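PDB 2H1R: dimethyladenosine transferase, putative from Plasmodium falciparum, which probably transfers methyl groups from S-adenosyl-L-methionine to the N6 of adenines in ribosomal RNA, seen here through its methyltransferase region and the C-terminal helices that follow. Local coordinates for residues V46-C51 / V67-I72; E146-N151 / S158-N163; V164-K169 / E198-T203. All blocks are in the same frame, centred on the assembly; numbering follows the deposited sequence. Where two conformers were deposited one is given.

Interaction 1: V46-C51 / V67-I72; sequences VLEIGC and VITIDI
Ile68 sits between two carbonyl-to-amide links: its N donates to Val46 O at 2.8 Å, and its O takes Glu48 N. The ladder continues with Ile70, whose N reaches Glu48 O and whose O accepts Gly50 N at 2.8 Å. Glu48 O also receives a weak bond from Thr69 OG1, 3.3 Å away, possible because that hydroxyl stands anti to the backbone N (chi1 179°). On the face carrying Leu47 and Ile70, the two side chains meet obliquely, methyl to methyl, CD1 to CD1 at 3.7 Å. Parallel strands joined this way, with helix 57-60 between them, form a beta-alpha-beta unit of the Rossmann-like class I methyltransferase fold. Its strand ends carry Gly50 and Asp71, both predicted to bind S-adenosyl-L-methionine. Gly50 takes a positive phi (88°), and the chain turns there off the strand, bringing Cys51 N to a weak, bent bond with Asp71 OD1 (3.4 Å). The other carboxylate oxygen, Asp71 OD2, is held by Asp73 N. Cys51 CB packs 3.2 Å from Thr69 OG1. On the same side of the sheet the extended Glu48 side chain lies alongside Thr69, and its OE1 hydrogen-bonds Thr57 OG1 of helix 57-60.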
loop_
_atom_site.group_PDB
_atom_site.type_symbol
_atom_site.label_atom_id
_atom_site.label_comp_id
_atom_site.label_asym_id
_atom_site.label_seq_id
_atom_site.Cartn_x
_atom_site.Cartn_y
_atom_site.Cartn_z
ATOM N N VAL A 46 11.655 1.157 -15.507
ATOM C CA VAL A 46 10.495 0.328 -15.183
ATOM C C VAL A 46 10.994 -0.896 -14.375
ATOM O O VAL A 46 11.911 -1.611 -14.811
ATOM C CB VAL A 46 9.734 -0.104 -16.478
ATOM C CG1 VAL A 46 8.599 -1.090 -16.166
ATOM C CG2 VAL A 46 9.147 1.106 -17.213
ATOM N N LEU A 47 10.393 -1.128 -13.202
ATOM C CA LEU A 47 10.597 -2.371 -12.437
ATOM C C LEU A 47 9.464 -3.338 -12.786
ATOM O O LEU A 47 8.270 -3.008 -12.615
ATOM C CB LEU A 47 10.569 -2.083 -10.917
ATOM C CG LEU A 47 10.702 -3.281 -9.960
ATOM C CD1 LEU A 47 12.059 -3.951 -10.107
ATOM C CD2 LEU A 47 10.490 -2.799 -8.529
ATOM N N GLU A 48 9.810 -4.506 -13.312
ATOM C CA GLU A 48 8.796 -5.523 -13.640
ATOM C C GLU A 48 9.009 -6.683 -12.677
ATOM O O GLU A 48 10.093 -7.264 -12.620
ATOM C CB GLU A 48 8.908 -6.022 -15.082
ATOM C CG GLU A 48 7.806 -7.015 -15.456
ATOM C CD GLU A 48 7.976 -7.684 -16.807
ATOM O OE1 GLU A 48 9.103 -7.671 -17.376
ATOM O OE2 GLU A 48 6.956 -8.245 -17.314
ATOM N N ILE A 49 7.988 -6.986 -11.890
ATOM C CA ILE A 49 8.083 -8.091 -10.929
ATOM C C ILE A 49 7.295 -9.260 -11.508
ATOM O O ILE A 49 6.067 -9.163 -11.681
ATOM C CB ILE A 49 7.515 -7.708 -9.541
ATOM C CG1 ILE A 49 8.184 -6.448 -9.001
ATOM C CG2 ILE A 49 7.691 -8.875 -8.567
ATOM C CD1 ILE A 49 7.576 -5.980 -7.671
ATOM N N GLY A 50 8.003 -10.329 -11.857
ATOM C CA GLY A 50 7.368 -11.517 -12.423
ATOM C C GLY A 50 7.216 -11.461 -13.940
ATOM O O GLY A 50 6.134 -11.157 -14.450
ATOM N N CYS A 51 8.276 -11.795 -14.667
ATOM C CA CYS A 51 8.272 -11.584 -16.128
ATOM C C CYS A 51 7.705 -12.724 -16.991
ATOM O O CYS A 51 7.510 -12.547 -18.203
ATOM C CB CYS A 51 9.665 -11.164 -16.618
ATOM S SG CYS A 51 10.938 -12.381 -16.275
ATOM N N VAL A 67 14.479 -1.535 -18.385
ATOM C CA VAL A 67 13.592 -2.394 -17.586
ATOM C C VAL A 67 14.457 -3.271 -16.687
ATOM O O VAL A 67 15.456 -3.869 -17.129
ATOM C CB VAL A 67 12.682 -3.291 -18.459
ATOM C CG1 VAL A 67 11.854 -4.288 -17.549
ATOM C CG2 VAL A 67 11.767 -2.458 -19.413
ATOM N N ILE A 68 14.082 -3.329 -15.414
ATOM C CA ILE A 68 14.737 -4.232 -14.465
ATOM C C ILE A 68 13.658 -5.221 -14.086
ATOM O O ILE A 68 12.527 -4.838 -13.753
ATOM C CB ILE A 68 15.270 -3.496 -13.226
ATOM C CG1 ILE A 68 16.313 -2.432 -13.637
ATOM C CG2 ILE A 68 15.867 -4.504 -12.213
ATOM C CD1 ILE A 68 16.567 -1.367 -12.592
ATOM N N THR A 69 13.974 -6.493 -14.219
ATOM C CA THR A 69 12.974 -7.493 -13.907
ATOM C C THR A 69 13.458 -8.397 -12.779
ATOM O O THR A 69 14.657 -8.671 -12.663
ATOM C CB THR A 69 12.545 -8.273 -15.163
ATOM O OG1 THR A 69 11.582 -9.271 -14.807
ATOM C CG2 THR A 69 13.712 -8.921 -15.823
ATOM N N ILE A 70 12.518 -8.802 -11.926
ATOM C CA ILE A 70 12.775 -9.694 -10.798
ATOM C C ILE A 70 11.835 -10.877 -10.985
ATOM O O ILE A 70 10.610 -10.699 -10.986
ATOM C CB ILE A 70 12.478 -9.011 -9.424
ATOM C CG1 ILE A 70 13.374 -7.778 -9.216
ATOM C CG2 ILE A 70 12.650 -10.014 -8.267
ATOM C CD1 ILE A 70 12.978 -6.878 -8.020
ATOM N N ASP A 71 12.402 -12.070 -11.177
ATOM C CA ASP A 71 11.619 -13.310 -11.156
ATOM C C ASP A 71 12.222 -14.345 -10.198
ATOM O O ASP A 71 13.439 -14.366 -9.955
ATOM C CB ASP A 71 11.443 -13.889 -12.569
ATOM C CG ASP A 71 10.349 -14.965 -12.646
ATOM O OD1 ASP A 71 9.229 -14.673 -13.153
ATOM O OD2 ASP A 71 10.611 -16.115 -12.198
ATOM N N ILE A 72 11.349 -15.190 -9.656
ATOM C CA ILE A 72 11.734 -16.194 -8.669
ATOM C C ILE A 72 12.548 -17.342 -9.280
ATOM O O ILE A 72 13.321 -17.982 -8.568
ATOM C CB ILE A 72 10.495 -16.727 -7.886
ATOM C CG1 ILE A 72 10.843 -16.982 -6.408
ATOM C CG2 ILE A 72 9.848 -17.937 -8.617
ATOM C CD1 ILE A 72 9.677 -17.488 -5.547
#

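Interaction 2: E146-N151 / S158-N163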
loop_
_atom_site.group_PDB
_atom_site.type_symbol
_atom_site.label_atom_id
_atom_site.label_comp_id
_atom_site.label_asym_id
_atom_site.label_seq_id
_atom_site.Cartn_x
_atom_site.Cartn_y
_atom_site.Cartn_z
ATOM N N GLU A 146 -10.406 -5.904 -4.264
ATOM C CA GLU A 146 -11.691 -5.292 -3.839
ATOM C C GLU A 146 -11.495 -4.533 -2.509
ATOM O O GLU A 146 -12.061 -3.477 -2.313
ATOM C CB GLU A 146 -12.789 -6.330 -3.577
ATOM C CG GLU A 146 -13.515 -7.035 -4.729
ATOM C CD GLU A 146 -14.503 -8.070 -4.125
ATOM O OE1 GLU A 146 -15.280 -7.687 -3.186
ATOM O OE2 GLU A 146 -14.476 -9.269 -4.531
ATOM N N ARG A 147 -10.684 -5.102 -1.620
ATOM C CA ARG A 147 -10.284 -4.451 -0.348
ATOM C C ARG A 147 -9.518 -3.126 -0.522
ATOM O O ARG A 147 -9.774 -2.145 0.155
ATOM C CB ARG A 147 -9.391 -5.395 0.426
ATOM C CG ARG A 147 -10.047 -6.647 0.963
ATOM C CD ARG A 147 -9.598 -6.895 2.398
ATOM N NE ARG A 147 -8.244 -7.415 2.519
ATOM C CZ ARG A 147 -7.390 -7.108 3.504
ATOM N NH1 ARG A 147 -7.715 -6.235 4.459
ATOM N NH2 ARG A 147 -6.187 -7.656 3.523
ATOM N N MET A 148 -8.566 -3.096 -1.457
ATOM C CA MET A 148 -7.814 -1.884 -1.688
ATOM C C MET A 148 -8.772 -0.841 -2.245
ATOM O O MET A 148 -8.590 0.331 -2.030
ATOM C CB MET A 148 -6.701 -2.135 -2.721
ATOM C CG MET A 148 -5.565 -3.010 -2.224
ATOM S SD MET A 148 -4.451 -3.313 -3.607
ATOM C CE MET A 148 -3.672 -1.687 -3.788
ATOM N N LEU A 149 -9.775 -1.294 -2.999
ATOM C CA LEU A 149 -10.709 -0.411 -3.687
ATOM C C LEU A 149 -11.980 -0.154 -2.848
ATOM O O LEU A 149 -12.900 0.518 -3.287
ATOM C CB LEU A 149 -11.121 -1.047 -5.038
ATOM C CG LEU A 149 -10.007 -1.060 -6.113
ATOM C CD1 LEU A 149 -10.370 -2.008 -7.286
ATOM C CD2 LEU A 149 -9.771 0.315 -6.587
ATOM N N ALA A 150 -12.028 -0.705 -1.654
ATOM C CA ALA A 150 -13.256 -0.602 -0.829
ATOM C C ALA A 150 -13.812 0.799 -0.562
ATOM O O ALA A 150 -13.072 1.810 -0.411
ATOM C CB ALA A 150 -13.114 -1.421 0.421
ATOM N N ASN A 151 -15.146 0.887 -0.528
ATOM C CA ASN A 151 -15.804 2.151 -0.184
ATOM C C ASN A 151 -15.912 2.347 1.328
ATOM O O ASN A 151 -16.079 1.393 2.088
ATOM C CB ASN A 151 -17.211 2.225 -0.787
ATOM C CG ASN A 151 -17.214 2.018 -2.292
ATOM O OD1 ASN A 151 -17.814 1.066 -2.787
ATOM N ND2 ASN A 151 -16.550 2.900 -3.021
ATOM N N SER A 158 -11.097 -1.446 5.334
ATOM C CA SER A 158 -10.182 -1.913 6.389
ATOM C C SER A 158 -8.958 -0.993 6.540
ATOM O O SER A 158 -8.833 0.019 5.807
ATOM C CB SER A 158 -9.741 -3.359 6.121
ATOM O OG SER A 158 -8.822 -3.390 5.031
ATOM N N ARG A 159 -8.097 -1.346 7.488
ATOM C CA ARG A 159 -6.824 -0.618 7.696
ATOM C C ARG A 159 -6.016 -0.615 6.389
ATOM O O ARG A 159 -5.476 0.415 6.005
ATOM C CB ARG A 159 -6.039 -1.277 8.807
ATOM C CG ARG A 159 -4.693 -0.578 9.134
ATOM C CD ARG A 159 -4.025 -1.236 10.309
ATOM N NE ARG A 159 -4.006 -2.695 10.190
ATOM C CZ ARG A 159 -2.997 -3.393 9.677
ATOM N NH1 ARG A 159 -3.085 -4.714 9.590
ATOM N NH2 ARG A 159 -1.894 -2.783 9.258
ATOM N N LEU A 160 -6.000 -1.739 5.672
ATOM C CA LEU A 160 -5.327 -1.791 4.357
ATOM C C LEU A 160 -5.807 -0.694 3.450
ATOM O O LEU A 160 -4.997 0.052 2.852
ATOM C CB LEU A 160 -5.580 -3.139 3.650
ATOM C CG LEU A 160 -5.319 -3.160 2.131
ATOM C CD1 LEU A 160 -3.811 -2.981 1.846
ATOM C CD2 LEU A 160 -5.850 -4.462 1.486
ATOM N N THR A 161 -7.134 -0.591 3.316
ATOM C CA THR A 161 -7.747 0.408 2.469
ATOM C C THR A 161 -7.330 1.813 2.809
ATOM O O THR A 161 -7.005 2.603 1.904
ATOM C CB THR A 161 -9.318 0.360 2.485
ATOM O OG1 THR A 161 -9.772 -1.004 2.500
ATOM C CG2 THR A 161 -9.846 1.090 1.295
ATOM N N ILE A 162 -7.349 2.157 4.092
ATOM C CA ILE A 162 -7.004 3.525 4.453
ATOM C C ILE A 162 -5.502 3.798 4.229
ATOM O O ILE A 162 -5.157 4.868 3.737
ATOM C CB ILE A 162 -7.470 3.905 5.873
ATOM C CG1 ILE A 162 -8.992 3.849 5.954
ATOM C CG2 ILE A 162 -7.055 5.353 6.216
ATOM C CD1 ILE A 162 -9.586 4.312 7.342
ATOM N N ASN A 163 -4.649 2.836 4.557
ATOM C CA ASN A 163 -3.196 2.926 4.235
ATOM C C ASN A 163 -2.930 3.249 2.791
ATOM O O ASN A 163 -2.222 4.235 2.461
ATOM C CB ASN A 163 -2.460 1.678 4.661
ATOM C CG ASN A 163 -2.132 1.698 6.131
ATOM O OD1 ASN A 163 -1.974 2.761 6.702
ATOM N ND2 ASN A 163 -2.056 0.554 6.748
HETATM O O HOH W 1 -6.310 -4.602 7.036
#
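Thr161 chi1 of -40° sets OG1 beside its own backbone N and anti to the carbonyl carbon, aimed at Arg147 O, while Arg147 bends at chi2 and chi3 to lay its guanidinium over Leu160. They meet where helix 142-148 runs through a loop into helix 159-167, with Ser158 at the N-cap of the second helix. The hydroxyl of Thr161 donates from OG1 to Arg147 O at 2.6 Å, arriving tilted 29° from the carbonyl plane, and Thr161 OG1 in turn accepts Ser158 N at 3.2 Å. One side chain thus links the C-terminal end of the first helix to the N-cap of the second. Thr161 CG2 packs against Met148 O at 3.6 Å.

Leu160 CD2 lies over the centre of one guanidinium face, 3.7 Å from Arg147 CZ, with the two side chains crossing at roughly a right angle. Leu160 CD2 also touches Met148 CG at 4.0 Å. Inward, Met148 and Leu160 both rest on Ile123 of helix 119-128, so the apolar part of the contact faces the body of the methyltransferase domain. At the edge of the guanidinium, in its plane, one water accepts from Leu160 N at 3.2 Å and, more weakly, from Arg147 NH1.

Interaction 3: V164-K169 / E198-T203; sequences VKLFCK and ESSFLT
The junction where helix 159-167 gives way to edge strand 168-176 is met here by a 3-10 turn, residues 198-202, in the loop that follows strand 189-196. Ser200 OG donates to Leu166 O at 2.7 Å, coming in 32° off the carbonyl plane; the hydroxyl gets there by standing beside its own backbone N (chi1 -82°). This carbonyl lies in the last turn of the helix, so the bond gives it a side-chain donor near the helix end. Next to it, Phe167 and Phe201 form an edge-to-face pair, centroids 5.0 Å apart and planes at 58°. Phe167 CD1 is the atom that points in, over the centre of the Phe201 ring and 3.6 Å from its CE1. Further round the Phe167 ring, CE1 approaches Ser200 O at 3.5 Å. Leu166 and Thr203 reach toward each other tip to tip, CD2 to OG1 at 4.0 Å. Trp208 of helix 205-216 and Leu283 of helix 279-291 touch both of those side chains, bringing the C-terminal helices onto the contact. The contact is far from the predicted cofactor site and lies at the seam where, as in rRNA adenine dimethylases generally, the Rossmann-like domain passes into a smaller helical C-terminal domain.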
loop_
_atom_site.group_PDB
_atom_site.type_symbol
_atom_site.label_atom_id
_atom_site.label_comp_id
_atom_site.label_asym_id
_atom_site.label_seq_id
_atom_site.Cartn_x
_atom_site.Cartn_y
_atom_site.Cartn_z
ATOM N N VAL A 164 -3.565 2.482 1.915
ATOM C CA VAL A 164 -3.457 2.707 0.466
ATOM C C VAL A 164 -3.921 4.107 0.057
ATOM O O VAL A 164 -3.230 4.811 -0.738
ATOM C CB VAL A 164 -4.221 1.591 -0.314
ATOM C CG1 VAL A 164 -4.254 1.877 -1.813
ATOM C CG2 VAL A 164 -3.543 0.280 -0.095
ATOM N N LYS A 165 -5.069 4.527 0.589
ATOM C CA LYS A 165 -5.668 5.785 0.232
ATOM C C LYS A 165 -4.805 6.966 0.730
ATOM O O LYS A 165 -4.780 8.034 0.100
ATOM C CB LYS A 165 -7.067 5.902 0.844
ATOM C CG LYS A 165 -8.183 5.103 0.119
ATOM C CD LYS A 165 -9.449 5.062 0.958
ATOM C CE LYS A 165 -10.258 6.363 0.807
ATOM N NZ LYS A 165 -11.310 6.443 1.891
ATOM N N LEU A 166 -4.135 6.772 1.857
ATOM C CA LEU A 166 -3.303 7.841 2.390
ATOM C C LEU A 166 -2.139 8.068 1.449
ATOM O O LEU A 166 -1.840 9.207 1.111
ATOM C CB LEU A 166 -2.778 7.527 3.797
ATOM C CG LEU A 166 -1.791 8.619 4.295
ATOM C CD1 LEU A 166 -2.485 9.926 4.426
ATOM C CD2 LEU A 166 -1.178 8.262 5.597
ATOM N N PHE A 167 -1.502 6.990 1.025
ATOM C CA PHE A 167 -0.274 7.107 0.267
ATOM C C PHE A 167 -0.428 7.303 -1.247
ATOM O O PHE A 167 0.467 7.882 -1.893
ATOM C CB PHE A 167 0.698 6.016 0.695
ATOM C CG PHE A 167 1.136 6.173 2.143
ATOM C CD1 PHE A 167 2.061 7.168 2.502
ATOM C CD2 PHE A 167 0.528 5.409 3.157
ATOM C CE1 PHE A 167 2.431 7.361 3.836
ATOM C CE2 PHE A 167 0.888 5.594 4.523
ATOM C CZ PHE A 167 1.839 6.555 4.860
ATOM N N CYS A 168 -1.565 6.873 -1.791
ATOM C CA CYS A 168 -1.787 6.893 -3.228
ATOM C C CYS A 168 -3.211 7.290 -3.635
ATOM O O CYS A 168 -4.117 7.369 -2.806
ATOM C CB CYS A 168 -1.448 5.518 -3.821
ATOM S SG CYS A 168 0.150 4.810 -3.330
ATOM N N LYS A 169 -3.382 7.577 -4.918
ATOM C CA LYS A 169 -4.679 7.504 -5.567
ATOM C C LYS A 169 -4.681 6.116 -6.198
ATOM O O LYS A 169 -3.755 5.756 -6.960
ATOM C CB LYS A 169 -4.836 8.584 -6.630
ATOM C CG LYS A 169 -4.488 9.989 -6.114
ATOM C CD LYS A 169 -4.619 11.035 -7.209
ATOM C CE LYS A 169 -3.344 11.104 -8.070
ATOM N NZ LYS A 169 -3.649 11.570 -9.444
ATOM N N GLU A 198 2.854 12.752 -2.937
ATOM C CA GLU A 198 4.103 13.146 -2.267
ATOM C C GLU A 198 3.967 13.545 -0.792
ATOM O O GLU A 198 4.771 13.116 0.062
ATOM C CB GLU A 198 4.810 14.288 -3.016
ATOM C CG GLU A 198 6.261 14.466 -2.530
ATOM N N SER A 199 2.986 14.394 -0.507
ATOM C CA SER A 199 2.899 15.050 0.825
ATOM C C SER A 199 2.469 14.104 1.942
ATOM O O SER A 199 2.624 14.391 3.128
ATOM C CB SER A 199 1.952 16.236 0.764
ATOM O OG SER A 199 0.629 15.761 0.540
ATOM N N SER A 200 1.942 12.958 1.557
ATOM C CA SER A 200 1.512 11.987 2.522
ATOM C C SER A 200 2.708 11.308 3.172
ATOM O O SER A 200 2.616 10.784 4.291
ATOM C CB SER A 200 0.595 10.972 1.854
ATOM O OG SER A 200 -0.715 11.520 1.793
ATOM N N PHE A 201 3.831 11.320 2.469
ATOM C CA PHE A 201 5.029 10.757 3.023
ATOM C C PHE A 201 5.673 11.558 4.176
ATOM O O PHE A 201 6.619 11.106 4.784
ATOM C CB PHE A 201 5.970 10.329 1.908
ATOM C CG PHE A 201 5.342 9.285 1.016
ATOM C CD1 PHE A 201 5.643 7.944 1.179
ATOM C CD2 PHE A 201 4.350 9.648 0.082
ATOM C CE1 PHE A 201 5.008 6.970 0.373
ATOM C CE2 PHE A 201 3.735 8.689 -0.721
ATOM C CZ PHE A 201 4.073 7.356 -0.573
ATOM N N LEU A 202 5.089 12.693 4.519
ATOM C CA LEU A 202 5.440 13.380 5.758
ATOM C C LEU A 202 4.911 12.629 7.012
ATOM O O LEU A 202 5.450 12.773 8.132
ATOM C CB LEU A 202 4.915 14.805 5.690
ATOM C CG LEU A 202 5.504 15.626 4.535
ATOM C CD1 LEU A 202 4.901 16.997 4.474
ATOM C CD2 LEU A 202 6.972 15.713 4.752
ATOM N N THR A 203 3.928 11.752 6.805
ATOM C CA THR A 203 3.347 10.966 7.914
ATOM C C THR A 203 4.318 9.933 8.485
ATOM O O THR A 203 4.991 9.241 7.736
ATOM C CB THR A 203 2.111 10.202 7.418
ATOM O OG1 THR A 203 1.167 11.150 6.946
ATOM C CG2 THR A 203 1.482 9.407 8.564
#

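In the fold
From the N terminus, interaction 1 comes first, closing the loop through helix 57-60 and pairing two neighbouring parallel strands in the first half of the seven-stranded sheet. Interaction 2 follows well downstream, closing the ten-residue loop between helices 142-148 and 159-167. Interaction 3 then closes the longest excursion, out along strand 168-176 and back along 189-196 at the other end of the sheet. All three are in series; none nests in or crosses another. Interactions 2 and 3 share helix 159-167 and touch where Met148 CE packs on Val164 CG1, whereas interaction 1 lies about 26 Å from interaction 2 and 25 Å from interaction 3, centre to centre, linked to interaction 3 through the common sheet.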